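Local coordinates for putative capsular polysaccharide biosynthesis protein (Streptococcus pneumoniae serotype 4, PDB 6EWJ), which is probably a pyridoxal-phosphate-dependent sugar aminotransferase of the DegT/DnrJ/EryC1 family, essential for teichoic acid biosynthesis in the pneumococcus, at residues R287-F299 against P384-I398. Sequence-based numbering, arbitrary orientation.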
ATOM      1  N   ARG A 287      13.171  13.968 -25.218  1.00 31.30           N
ATOM      2  CA  ARG A 287      11.950  14.014 -26.029  1.00 32.04           C
ATOM      3  C   ARG A 287      10.908  14.993 -25.464  1.00 30.88           C
ATOM      4  O   ARG A 287      10.339  15.788 -26.219  1.00 32.43           O
ATOM      5  CB  ARG A 287      11.312  12.635 -26.189  1.00 32.58           C
ATOM      6  CG  ARG A 287      10.069  12.598 -27.089  1.00 33.20           C
ATOM      7  CD  ARG A 287      10.304  13.119 -28.496  1.00 35.10           C
ATOM      8  NE  ARG A 287       9.041  13.203 -29.229  1.00 36.14           N
ATOM      9  CZ  ARG A 287       8.740  14.087 -30.188  1.00 37.46           C
ATOM     10  NH1 ARG A 287       9.628  14.998 -30.610  1.00 39.11           N
ATOM     11  NH2 ARG A 287       7.544  14.039 -30.775  1.00 37.91           N
ATOM     12  N   ARG A 288      10.729  15.015 -24.150  1.00 29.61           N
ATOM     13  CA  ARG A 288       9.769  15.953 -23.534  1.00 29.03           C
ATOM     14  C   ARG A 288      10.193  17.429 -23.751  1.00 29.79           C
ATOM     15  O   ARG A 288       9.353  18.324 -23.989  1.00 29.13           O
ATOM     16  CB  ARG A 288       9.594  15.674 -22.048  1.00 27.65           C
ATOM     17  CG  ARG A 288       8.921  14.354 -21.811  1.00 27.01           C
ATOM     18  CD  ARG A 288       8.774  13.998 -20.335  1.00 25.95           C
ATOM     19  NE  ARG A 288       7.787  12.919 -20.197  1.00 25.25           N
ATOM     20  CZ  ARG A 288       6.474  13.069 -19.967  1.00 24.55           C
ATOM     21  NH1 ARG A 288       5.911  14.267 -19.799  1.00 23.75           N
ATOM     22  NH2 ARG A 288       5.714  11.997 -19.873  1.00 24.18           N
ATOM     23  N   LYS A 289      11.499  17.667 -23.661  1.00 30.54           N
ATOM     24  CA  LYS A 289      12.063  18.984 -23.951  1.00 31.64           C
ATOM     25  C   LYS A 289      11.691  19.444 -25.363  1.00 32.20           C
ATOM     26  O   LYS A 289      11.188  20.559 -25.559  1.00 32.51           O
ATOM     27  CB  LYS A 289      13.582  18.958 -23.748  1.00 32.85           C
ATOM     28  CG  LYS A 289      14.213  20.317 -24.009  1.00 34.18           C
ATOM     29  CD  LYS A 289      15.735  20.244 -24.057  1.00 35.80           C
ATOM     30  CE  LYS A 289      16.341  21.470 -23.335  1.00 36.50           C
ATOM     31  NZ  LYS A 289      17.796  21.276 -23.016  1.00 37.29           N
ATOM     32  N   ASP A 290      11.947  18.578 -26.336  1.00 32.56           N
ATOM     33  CA  ASP A 290      11.639  18.854 -27.744  1.00 32.89           C
ATOM     34  C   ASP A 290      10.155  19.127 -27.985  1.00 31.88           C
ATOM     35  O   ASP A 290       9.826  19.988 -28.805  1.00 32.09           O
ATOM     36  CB  ASP A 290      12.069  17.693 -28.627  1.00 34.04           C
ATOM     37  CG  ASP A 290      13.582  17.455 -28.628  1.00 34.88           C
ATOM     38  OD1 ASP A 290      14.374  18.259 -28.089  1.00 34.86           O
ATOM     39  OD2 ASP A 290      13.969  16.390 -29.151  1.00 36.37           O
ATOM     40  N   ILE A 291       9.261  18.379 -27.320  1.00 30.46           N
ATOM     41  CA  ILE A 291       7.821  18.637 -27.435  1.00 29.68           C
ATOM     42  C   ILE A 291       7.494  19.990 -26.820  1.00 28.78           C
ATOM     43  O   ILE A 291       6.732  20.744 -27.406  1.00 29.32           O
ATOM     44  CB  ILE A 291       6.960  17.530 -26.780  1.00 29.19           C
ATOM     45  CG1 ILE A 291       7.110  16.228 -27.579  1.00 29.72           C
ATOM     46  CG2 ILE A 291       5.478  17.930 -26.716  1.00 28.93           C
ATOM     47  CD1 ILE A 291       6.762  15.003 -26.800  1.00 28.75           C
ATOM     48  N   VAL A 292       8.043  20.285 -25.642  1.00 27.75           N
ATOM     49  CA  VAL A 292       7.732  21.545 -24.960  1.00 27.83           C
ATOM     50  C   VAL A 292       8.209  22.728 -25.782  1.00 29.42           C
ATOM     51  O   VAL A 292       7.472  23.693 -25.973  1.00 29.10           O
ATOM     52  CB  VAL A 292       8.265  21.603 -23.514  1.00 26.99           C
ATOM     53  CG1 VAL A 292       8.237  23.006 -22.949  1.00 26.52           C
ATOM     54  CG2 VAL A 292       7.410  20.698 -22.606  1.00 26.43           C
ATOM     55  N   ASP A 293       9.421  22.633 -26.318  1.00 30.43           N
ATOM     56  CA  ASP A 293       9.925  23.713 -27.170  1.00 32.37           C
ATOM     57  C   ASP A 293       9.023  23.926 -28.392  1.00 33.63           C
ATOM     58  O   ASP A 293       8.830  25.057 -28.816  1.00 33.08           O
ATOM     59  CB  ASP A 293      11.382  23.462 -27.580  1.00 33.47           C
ATOM     60  CG  ASP A 293      12.337  23.499 -26.393  1.00 33.46           C
ATOM     61  OD1 ASP A 293      12.010  24.091 -25.336  1.00 33.46           O
ATOM     62  OD2 ASP A 293      13.439  22.940 -26.531  1.00 34.26           O
ATOM     63  N   ARG A 294       8.513  22.830 -28.976  1.00 34.40           N
ATOM     64  CA  ARG A 294       7.644  22.924 -30.165  1.00 35.75           C
ATOM     65  C   ARG A 294       6.311  23.601 -29.792  1.00 34.67           C
ATOM     66  O   ARG A 294       5.856  24.539 -30.470  1.00 34.44           O
ATOM     67  CB  ARG A 294       7.454  21.538 -30.805  1.00 36.59           C
ATOM     68  CG  ARG A 294       6.582  21.512 -32.046  1.00 38.64           C
ATOM     69  CD  ARG A 294       6.439  20.114 -32.598  1.00 39.62           C
ATOM     70  NE  ARG A 294       7.635  19.776 -33.341  1.00 41.82           N
ATOM     71  CZ  ARG A 294       7.849  20.015 -34.637  1.00 44.00           C
ATOM     72  NH1 ARG A 294       6.920  20.559 -35.424  1.00 44.71           N
ATOM     73  NH2 ARG A 294       9.006  19.682 -35.154  1.00 45.63           N
ATOM     74  N   TYR A 295       5.728  23.175 -28.669  1.00 32.34           N
ATOM     75  CA  TYR A 295       4.528  23.851 -28.149  1.00 31.54           C
ATOM     76  C   TYR A 295       4.794  25.349 -27.873  1.00 31.05           C
ATOM     77  O   TYR A 295       4.027  26.227 -28.291  1.00 31.59           O
ATOM     78  CB  TYR A 295       4.058  23.193 -26.829  1.00 30.10           C
ATOM     79  CG  TYR A 295       3.141  21.974 -26.855  1.00 30.13           C
ATOM     80  CD1 TYR A 295       2.077  21.877 -27.740  1.00 31.14           C
ATOM     81  CD2 TYR A 295       3.282  20.972 -25.883  1.00 29.04           C
ATOM     82  CE1 TYR A 295       1.203  20.781 -27.701  1.00 31.28           C
ATOM     83  CE2 TYR A 295       2.415  19.874 -25.826  1.00 29.39           C
ATOM     84  CZ  TYR A 295       1.378  19.774 -26.740  1.00 30.24           C
ATOM     85  OH  TYR A 295       0.496  18.731 -26.668  1.00 29.93           O
ATOM     86  N   ASP A 296       5.862  25.609 -27.121  1.00 30.22           N
ATOM     87  CA  ASP A 296       6.249  26.973 -26.774  1.00 30.78           C
ATOM     88  C   ASP A 296       6.376  27.856 -28.017  1.00 31.86           C
ATOM     89  O   ASP A 296       5.804  28.948 -28.028  1.00 32.26           O
ATOM     90  CB  ASP A 296       7.548  27.021 -25.986  1.00 30.64           C
ATOM     91  CG  ASP A 296       7.405  26.524 -24.554  1.00 29.66           C
ATOM     92  OD1 ASP A 296       6.260  26.298 -24.022  1.00 28.59           O
ATOM     93  OD2 ASP A 296       8.479  26.335 -23.944  1.00 29.12           O
ATOM     94  N   SER A 297       7.075  27.412 -29.057  1.00 32.67           N
ATOM     95  CA  SER A 297       7.180  28.263 -30.281  1.00 34.75           C
ATOM     96  C   SER A 297       5.821  28.394 -30.961  1.00 34.75           C
ATOM     97  O   SER A 297       5.450  29.457 -31.392  1.00 34.56           O
ATOM     98  CB  SER A 297       8.213  27.766 -31.295  1.00 36.58           C
ATOM     99  OG  SER A 297       9.384  27.235 -30.670  1.00 36.66           O
ATOM    100  N   GLY A 298       5.051  27.304 -30.980  1.00 34.59           N
ATOM    101  CA  GLY A 298       3.682  27.318 -31.516  1.00 35.12           C
ATOM    102  C   GLY A 298       2.705  28.302 -30.866  1.00 34.39           C
ATOM    103  O   GLY A 298       1.947  28.972 -31.569  1.00 35.05           O
ATOM    104  N   PHE A 299       2.764  28.420 -29.542  1.00 33.34           N
ATOM    105  CA  PHE A 299       1.873  29.288 -28.778  1.00 33.03           C
ATOM    106  C   PHE A 299       2.378  30.728 -28.597  1.00 33.75           C
ATOM    107  O   PHE A 299       1.636  31.554 -28.105  1.00 34.16           O
ATOM    108  CB  PHE A 299       1.529  28.652 -27.423  1.00 31.98           C
ATOM    109  CG  PHE A 299       0.769  27.351 -27.551  1.00 31.64           C
ATOM    110  CD1 PHE A 299      -0.356  27.266 -28.385  1.00 32.30           C
ATOM    111  CD2 PHE A 299       1.167  26.217 -26.858  1.00 30.64           C
ATOM    112  CE1 PHE A 299      -1.049  26.076 -28.515  1.00 32.19           C
ATOM    113  CE2 PHE A 299       0.480  25.015 -27.005  1.00 30.39           C
ATOM    114  CZ  PHE A 299      -0.616  24.944 -27.829  1.00 31.17           C
ATOM    115  N   PRO A 384      -1.698  17.399 -23.727  1.00 22.87           N
ATOM    116  CA  PRO A 384      -0.952  16.181 -23.607  1.00 22.83           C
ATOM    117  C   PRO A 384       0.572  16.440 -23.699  1.00 23.04           C
ATOM    118  O   PRO A 384       1.014  17.273 -24.510  1.00 23.67           O
ATOM    119  CB  PRO A 384      -1.422  15.373 -24.820  1.00 23.80           C
ATOM    120  CG  PRO A 384      -2.809  15.803 -25.019  1.00 24.12           C
ATOM    121  CD  PRO A 384      -2.697  17.296 -24.809  1.00 23.94           C
ATOM    122  N   LEU A 385       1.319  15.798 -22.814  1.00 22.79           N
ATOM    123  CA  LEU A 385       2.802  15.855 -22.825  1.00 23.46           C
ATOM    124  C   LEU A 385       3.325  14.508 -22.351  1.00 24.27           C
ATOM    125  O   LEU A 385       3.354  14.221 -21.153  1.00 23.80           O
ATOM    126  CB  LEU A 385       3.331  16.971 -21.934  1.00 22.83           C
ATOM    127  CG  LEU A 385       4.857  17.203 -21.918  1.00 23.18           C
ATOM    128  CD1 LEU A 385       5.418  17.431 -23.295  1.00 23.91           C
ATOM    129  CD2 LEU A 385       5.219  18.360 -21.002  1.00 22.97           C
ATOM    130  N   HIS A 386       3.703  13.685 -23.327  1.00 25.80           N
ATOM    131  CA  HIS A 386       4.222  12.372 -23.078  1.00 26.26           C
ATOM    132  C   HIS A 386       4.991  11.950 -24.324  1.00 27.96           C
ATOM    133  O   HIS A 386       4.885  12.575 -25.394  1.00 28.11           O
ATOM    134  CB  HIS A 386       3.068  11.398 -22.812  1.00 25.90           C
ATOM    135  CG  HIS A 386       2.018  11.383 -23.881  1.00 27.23           C
ATOM    136  ND1 HIS A 386       2.132  10.643 -25.039  1.00 28.78           N
ATOM    137  CD2 HIS A 386       0.819  12.010 -23.963  1.00 27.46           C
ATOM    138  CE1 HIS A 386       1.046  10.801 -25.777  1.00 29.44           C
ATOM    139  NE2 HIS A 386       0.239  11.642 -25.150  1.00 28.31           N
ATOM    140  N   THR A 387       5.701  10.834 -24.188  1.00 29.26           N
ATOM    141  CA  THR A 387       6.711  10.455 -25.189  1.00 31.09           C
ATOM    142  C   THR A 387       6.179   9.597 -26.334  1.00 32.75           C
ATOM    143  O   THR A 387       6.947   9.172 -27.166  1.00 33.75           O
ATOM    144  CB  THR A 387       7.866   9.743 -24.485  1.00 31.32           C
ATOM    145  OG1 THR A 387       7.340   8.762 -23.579  1.00 30.05           O
ATOM    146  CG2 THR A 387       8.664  10.771 -23.701  1.00 30.91           C
ATOM    147  N   LYS A 388       4.878   9.302 -26.331  1.00 32.91           N
ATOM    148  CA  LYS A 388       4.212   8.699 -27.470  1.00 34.92           C
ATOM    149  C   LYS A 388       3.629   9.722 -28.457  1.00 35.47           C
ATOM    150  O   LYS A 388       3.172   9.336 -29.529  1.00 36.61           O
ATOM    151  CB  LYS A 388       3.105   7.737 -26.993  1.00 36.10           C
ATOM    152  CG  LYS A 388       3.549   6.710 -25.936  1.00 35.77           C
ATOM    153  CD  LYS A 388       4.495   5.667 -26.496  1.00 37.24           C
ATOM    154  CE  LYS A 388       3.795   4.623 -27.341  1.00 38.32           C
ATOM    155  NZ  LYS A 388       4.770   3.546 -27.678  1.00 38.99           N
ATOM    156  N   LEU A 389       3.672  11.010 -28.122  1.00 34.57           N
ATOM    157  CA  LEU A 389       3.255  12.067 -29.058  1.00 36.17           C
ATOM    158  C   LEU A 389       4.209  12.170 -30.259  1.00 37.65           C
ATOM    159  O   LEU A 389       5.413  12.303 -30.079  1.00 38.23           O
ATOM    160  CB  LEU A 389       3.240  13.440 -28.377  1.00 35.53           C
ATOM    161  CG  LEU A 389       2.154  13.751 -27.363  1.00 35.02           C
ATOM    162  CD1 LEU A 389       2.450  15.092 -26.703  1.00 34.69           C
ATOM    163  CD2 LEU A 389       0.787  13.770 -28.025  1.00 35.65           C
ATOM    164  N   SER A 390       3.664  12.124 -31.463  1.00 38.87           N
ATOM    165  CA  SER A 390       4.428  12.471 -32.658  1.00 40.68           C
ATOM    166  C   SER A 390       4.494  14.005 -32.822  1.00 40.26           C
ATOM    167  O   SER A 390       3.625  14.738 -32.343  1.00 38.70           O
ATOM    168  CB  SER A 390       3.768  11.870 -33.895  1.00 42.30           C
ATOM    169  OG  SER A 390       2.507  12.490 -34.132  1.00 43.48           O
ATOM    170  N   ASP A 391       5.497  14.469 -33.559  1.00 41.18           N
ATOM    171  CA  ASP A 391       5.563  15.875 -33.967  1.00 41.57           C
ATOM    172  C   ASP A 391       4.290  16.351 -34.701  1.00 42.54           C
ATOM    173  O   ASP A 391       3.817  17.448 -34.440  1.00 42.95           O
ATOM    174  CB  ASP A 391       6.833  16.132 -34.783  1.00 42.57           C
ATOM    175  CG  ASP A 391       8.104  16.028 -33.936  1.00 41.56           C
ATOM    176  OD1 ASP A 391       8.013  16.078 -32.686  1.00 40.41           O
ATOM    177  OD2 ASP A 391       9.189  15.862 -34.495  1.00 41.76           O
ATOM    178  N   GLU A 392       3.726  15.513 -35.564  1.00 43.63           N
ATOM    179  CA  GLU A 392       2.516  15.840 -36.331  1.00 45.29           C
ATOM    180  C   GLU A 392       1.319  16.073 -35.391  1.00 43.65           C
ATOM    181  O   GLU A 392       0.525  16.985 -35.588  1.00 44.57           O
ATOM    182  CB  GLU A 392       2.180  14.728 -37.336  1.00 47.41           C
ATOM    183  CG  GLU A 392       3.159  14.581 -38.498  1.00 49.72           C
ATOM    184  CD  GLU A 392       4.430  13.747 -38.204  1.00 50.41           C
ATOM    185  OE1 GLU A 392       4.701  13.320 -37.041  1.00 48.33           O
ATOM    186  OE2 GLU A 392       5.188  13.536 -39.177  1.00 52.66           O
ATOM    187  N   GLU A 393       1.209  15.239 -34.367  1.00 41.49           N
ATOM    188  CA  GLU A 393       0.174  15.412 -33.338  1.00 39.69           C
ATOM    189  C   GLU A 393       0.342  16.718 -32.549  1.00 37.78           C
ATOM    190  O   GLU A 393      -0.633  17.437 -32.329  1.00 37.07           O
ATOM    191  CB  GLU A 393       0.172  14.217 -32.394  1.00 38.54           C
ATOM    192  CG  GLU A 393      -0.386  12.960 -33.053  1.00 39.62           C
ATOM    193  CD  GLU A 393      -0.211  11.702 -32.228  1.00 38.44           C
ATOM    194  OE1 GLU A 393       0.651  11.641 -31.321  1.00 38.18           O
ATOM    195  OE2 GLU A 393      -0.970  10.764 -32.468  1.00 39.32           O
ATOM    196  N   VAL A 394       1.574  17.019 -32.157  1.00 36.53           N
ATOM    197  CA  VAL A 394       1.874  18.259 -31.450  1.00 35.66           C
ATOM    198  C   VAL A 394       1.467  19.478 -32.329  1.00 36.69           C
ATOM    199  O   VAL A 394       0.794  20.391 -31.857  1.00 34.96           O
ATOM    200  CB  VAL A 394       3.355  18.360 -30.995  1.00 35.18           C
ATOM    201  CG1 VAL A 394       3.626  19.705 -30.324  1.00 34.67           C
ATOM    202  CG2 VAL A 394       3.728  17.257 -30.008  1.00 34.09           C
ATOM    203  N   ASP A 395       1.856  19.442 -33.600  1.00 38.82           N
ATOM    204  CA  ASP A 395       1.496  20.501 -34.566  1.00 40.52           C
ATOM    205  C   ASP A 395      -0.013  20.635 -34.689  1.00 40.71           C
ATOM    206  O   ASP A 395      -0.548  21.744 -34.697  1.00 41.46           O
ATOM    207  CB  ASP A 395       2.122  20.235 -35.932  1.00 42.47           C
ATOM    208  CG  ASP A 395       3.635  20.419 -35.924  1.00 42.94           C
ATOM    209  OD1 ASP A 395       4.209  20.944 -34.936  1.00 42.21           O
ATOM    210  OD2 ASP A 395       4.264  20.046 -36.921  1.00 45.39           O
ATOM    211  N   TYR A 396      -0.687  19.496 -34.749  1.00 40.20           N
ATOM    212  CA  TYR A 396      -2.150  19.465 -34.773  1.00 39.93           C
ATOM    213  C   TYR A 396      -2.778  20.066 -33.505  1.00 37.45           C
ATOM    214  O   TYR A 396      -3.714  20.855 -33.613  1.00 37.63           O
ATOM    215  CB  TYR A 396      -2.638  18.034 -35.009  1.00 40.34           C
ATOM    216  CG  TYR A 396      -4.137  17.905 -34.996  1.00 41.05           C
ATOM    217  CD1 TYR A 396      -4.904  18.335 -36.075  1.00 42.60           C
ATOM    218  CD2 TYR A 396      -4.794  17.339 -33.890  1.00 40.36           C
ATOM    219  CE1 TYR A 396      -6.292  18.206 -36.067  1.00 43.04           C
ATOM    220  CE2 TYR A 396      -6.167  17.202 -33.867  1.00 40.51           C
ATOM    221  CZ  TYR A 396      -6.915  17.638 -34.953  1.00 42.06           C
ATOM    222  OH  TYR A 396      -8.277  17.506 -34.917  1.00 41.79           O
ATOM    223  N   ILE A 397      -2.240  19.730 -32.332  1.00 34.90           N
ATOM    224  CA  ILE A 397      -2.745  20.283 -31.055  1.00 33.09           C
ATOM    225  C   ILE A 397      -2.534  21.812 -31.014  1.00 33.25           C
ATOM    226  O   ILE A 397      -3.443  22.554 -30.651  1.00 32.87           O
ATOM    227  CB  ILE A 397      -2.089  19.590 -29.824  1.00 31.68           C
ATOM    228  CG1 ILE A 397      -2.575  18.134 -29.716  1.00 31.14           C
ATOM    229  CG2 ILE A 397      -2.427  20.305 -28.528  1.00 30.19           C
ATOM    230  CD1 ILE A 397      -1.727  17.240 -28.840  1.00 30.13           C
ATOM    231  N   ILE A 398      -1.347  22.268 -31.397  1.00 33.16           N
ATOM    232  CA  ILE A 398      -1.060  23.715 -31.465  1.00 33.43           C
ATOM    233  C   ILE A 398      -2.116  24.462 -32.304  1.00 34.85           C
ATOM    234  O   ILE A 398      -2.789  25.373 -31.836  1.00 34.40           O
ATOM    235  CB  ILE A 398       0.363  23.965 -32.030  1.00 33.73           C
ATOM    236  CG1 ILE A 398       1.414  23.531 -31.021  1.00 32.23           C
ATOM    237  CG2 ILE A 398       0.596  25.457 -32.366  1.00 34.11           C
ATOM    238  CD1 ILE A 398       2.786  23.361 -31.632  1.00 33.05           C
TER
HETATM  239  O   HOH W   1       7.233  11.042 -29.056  1.00 33.90           O
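I398 drops as a knob into the hole formed by R294, Y295, G298 and F299, in the small C-terminal domain of this fold type I aminotransferase, where the axes of 287-299 and 391-398 run at 29° to each other, pointing nearly the same way. Its CG2 reaches the bare CA of G298 at 3.7 Å, and its CG1 lies over one face of the F299 ring. Next along is Y295: V394 CG1 sits over one face of its ring, a CH-pi contact 4.0 Å from the centroid, while at the ring's edge OH donates to P384 O, 2.7 Å away and in the carbonyl plane. That bond ties the hydroxyl of the buried Y295 to the chain just after strand 380-383. The apolar layer continues to I291, whose CG2 presses on L385 CD1 at 3.5 Å, a close carbon-carbon contact. Beyond it the buried R288 side chain lies about 7 Å from that of K205, the predicted cofactor lysine; R288 NH1 is hydrogen-bonded to R318 O and gives L385 O only a weak bond.

The outer side, partly exposed, is held by charge instead. R294 extends with CG anti to its own N (chi1 -180°), then bends at chi3, which brings the guanidinium over D391 CB and lets NH1 reach the syn lone pair of D395 OD1. Guanidinium and D391 carboxylate stack nearly parallel, so no N-H points at D391 OD1 and the ion pair is long. R287, by contrast, turns its edge to D391, and NH1 and NH2 both grip OD1; I291 CG1 covers one face of that guanidinium. S390 and E393 close a capping box at the start of the second helix. Back at R287, NH2 also donates almost straight (169°) to L389 O at 2.8 Å, while NE donates to a water that hydrogen-bonds T387 O.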